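PDB 2VEC: pirin-like protein YhaK from Escherichia coli, which is a monomeric cytoplasmic bicupin of the pirin family, apparently redox-sensitive, that lacks quercetin 2,3-dioxygenase activity. Local coordinates for residues R148-I153 and S175-Q180. Sequence-based numbering, arbitrary orientation.
Sequences RENPLI and SLQLRQ
N150 and Q177 lie alongside each other, pointing in opposite directions, with their amide planes turned 36° apart. A carboxamide carries a donor and an acceptor, and N150 uses both on the one residue: its ND2 donates a hydrogen bond to the backbone O of Q177 (3.0 Å), while its OD1 accepts one from Q177 NE2 (3.2 Å). Q177 reaches that oxygen with CG anti to its backbone N (chi1 176°) and the chain extended beyond. S117 also accepts from N150 ND2, fixing the amide's rotation. R179 runs beside both N150 and R148, its CD 3.9 Å from the CB of each. The straight run of its chain from CG to NE carries the guanidinium past the backbone of 148-153, where NH1 meets R148 O at 2.9 Å, in the guanidinium plane. Arginine suits this place because its several N-H groups serve different partners: NH2 turns to D86 in a salt bridge and to T118 O. R148, bent at chi3, returns a weak bond from NE to R179 O. Such bonding, mostly to backbone oxygens, joins a loop of the N-terminal sheet, between strands 135-143 and 153-157, to the C-terminal cupin domain's edge at the bicupin interface.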
loop_
_atom_site.group_PDB
_atom_site.type_symbol
_atom_site.label_atom_id
_atom_site.label_comp_id
_atom_site.label_asym_id
_atom_site.label_seq_id
_atom_site.Cartn_x
_atom_site.Cartn_y
_atom_site.Cartn_z
ATOM N N ARG A 148 7.235 -5.625 -19.329
ATOM C CA ARG A 148 6.578 -4.320 -19.401
ATOM C C ARG A 148 7.492 -3.199 -18.940
ATOM O O ARG A 148 8.088 -3.293 -17.851
ATOM C CB ARG A 148 5.265 -4.323 -18.593
ATOM C CG ARG A 148 4.103 -4.854 -19.434
ATOM C CD ARG A 148 2.916 -5.352 -18.690
ATOM N NE ARG A 148 1.952 -4.336 -18.316
ATOM C CZ ARG A 148 0.710 -4.221 -18.792
ATOM N NH1 ARG A 148 0.257 -5.026 -19.747
ATOM N NH2 ARG A 148 -0.074 -3.255 -18.321
ATOM N N GLU A 149 7.563 -2.128 -19.740
ATOM C CA GLU A 149 8.387 -0.952 -19.411
ATOM C C GLU A 149 7.810 -0.244 -18.190
ATOM O O GLU A 149 6.594 -0.118 -18.039
ATOM C CB GLU A 149 8.481 0.044 -20.590
ATOM C CG GLU A 149 9.208 -0.467 -21.871
ATOM C CD GLU A 149 9.130 0.521 -23.046
ATOM O OE1 GLU A 149 8.991 1.748 -22.787
ATOM O OE2 GLU A 149 9.231 0.089 -24.239
ATOM N N ASN A 150 8.690 0.205 -17.295
ATOM C CA ASN A 150 8.285 1.052 -16.186
ATOM C C ASN A 150 9.544 1.654 -15.565
ATOM O O ASN A 150 10.577 0.992 -15.535
ATOM C CB ASN A 150 7.517 0.259 -15.129
ATOM C CG ASN A 150 6.411 1.086 -14.489
ATOM O OD1 ASN A 150 5.666 1.785 -15.202
ATOM N ND2 ASN A 150 6.266 0.984 -13.173
ATOM N N PRO A 151 9.462 2.893 -15.041
ATOM C CA PRO A 151 10.689 3.452 -14.446
ATOM C C PRO A 151 11.145 2.570 -13.274
ATOM O O PRO A 151 10.306 2.020 -12.574
ATOM C CB PRO A 151 10.230 4.822 -13.909
ATOM C CG PRO A 151 9.025 5.154 -14.643
ATOM C CD PRO A 151 8.321 3.813 -14.884
ATOM N N LEU A 152 12.455 2.408 -13.085
ATOM C CA LEU A 152 12.983 1.588 -11.977
ATOM C C LEU A 152 12.511 2.098 -10.616
ATOM O O LEU A 152 12.147 1.308 -9.748
ATOM C CB LEU A 152 14.531 1.584 -11.992
ATOM C CG LEU A 152 15.193 0.782 -13.117
ATOM C CD1 LEU A 152 16.691 0.748 -12.889
ATOM C CD2 LEU A 152 14.633 -0.618 -13.194
ATOM N N ILE A 153 12.535 3.422 -10.425
ATOM C CA ILE A 153 12.244 4.025 -9.126
ATOM C C ILE A 153 11.385 5.267 -9.337
ATOM O O ILE A 153 11.720 6.132 -10.176
ATOM C CB ILE A 153 13.574 4.460 -8.444
ATOM C CG1 ILE A 153 14.444 3.245 -8.087
ATOM C CG2 ILE A 153 13.318 5.379 -7.185
ATOM C CD1 ILE A 153 15.891 3.606 -7.707
ATOM N N SER A 175 0.138 10.648 -10.149
ATOM C CA SER A 175 0.282 9.446 -9.310
ATOM C C SER A 175 1.488 8.626 -9.803
ATOM O O SER A 175 1.928 8.796 -10.955
ATOM C CB SER A 175 -0.999 8.582 -9.349
ATOM O OG SER A 175 -1.381 8.259 -10.685
ATOM N N LEU A 176 2.021 7.741 -8.942
ATOM C CA LEU A 176 3.038 6.746 -9.355
ATOM C C LEU A 176 2.495 5.957 -10.532
ATOM O O LEU A 176 1.314 5.600 -10.560
ATOM C CB LEU A 176 3.330 5.744 -8.219
ATOM C CG LEU A 176 3.917 6.350 -6.917
ATOM C CD1 LEU A 176 3.697 5.387 -5.693
ATOM C CD2 LEU A 176 5.433 6.763 -7.054
ATOM N N GLN A 177 3.345 5.681 -11.501
ATOM C CA GLN A 177 2.886 4.917 -12.678
ATOM C C GLN A 177 3.148 3.438 -12.423
ATOM O O GLN A 177 4.291 3.037 -12.234
ATOM C CB GLN A 177 3.628 5.383 -13.912
ATOM C CG GLN A 177 3.286 4.588 -15.150
ATOM C CD GLN A 177 3.983 5.179 -16.345
ATOM O OE1 GLN A 177 3.706 6.306 -16.722
ATOM N NE2 GLN A 177 4.954 4.458 -16.890
ATOM N N LEU A 178 2.098 2.623 -12.477
ATOM C CA LEU A 178 2.235 1.168 -12.321
ATOM C C LEU A 178 2.229 0.451 -13.664
ATOM O O LEU A 178 1.611 0.915 -14.631
ATOM C CB LEU A 178 1.074 0.642 -11.477
ATOM C CG LEU A 178 0.960 1.196 -10.049
ATOM C CD1 LEU A 178 -0.355 0.608 -9.427
ATOM C CD2 LEU A 178 2.153 0.818 -9.218
ATOM N N ARG A 179 2.899 -0.695 -13.739
ATOM C CA ARG A 179 2.772 -1.537 -14.924
ATOM C C ARG A 179 1.749 -2.669 -14.697
ATOM O O ARG A 179 1.719 -3.637 -15.461
ATOM C CB ARG A 179 4.136 -2.083 -15.356
ATOM C CG ARG A 179 4.898 -2.822 -14.289
ATOM C CD ARG A 179 6.160 -3.365 -14.879
ATOM N NE ARG A 179 7.035 -3.884 -13.839
ATOM C CZ ARG A 179 8.284 -4.288 -14.041
ATOM N NH1 ARG A 179 8.835 -4.270 -15.280
ATOM N NH2 ARG A 179 8.973 -4.731 -12.990
ATOM N N GLN A 180 0.933 -2.514 -13.652
ATOM C CA GLN A 180 -0.290 -3.310 -13.419
ATOM C C GLN A 180 -1.500 -2.416 -13.638
ATOM O O GLN A 180 -1.390 -1.188 -13.513
ATOM C CB GLN A 180 -0.381 -3.821 -11.972
ATOM C CG GLN A 180 0.755 -4.749 -11.570
ATOM C CD GLN A 180 2.063 -3.987 -11.205
ATOM O OE1 GLN A 180 2.043 -2.812 -10.868
ATOM N NE2 GLN A 180 3.191 -4.679 -11.298
HETATM O O HOH W 1 -0.576 -0.658 -16.421
#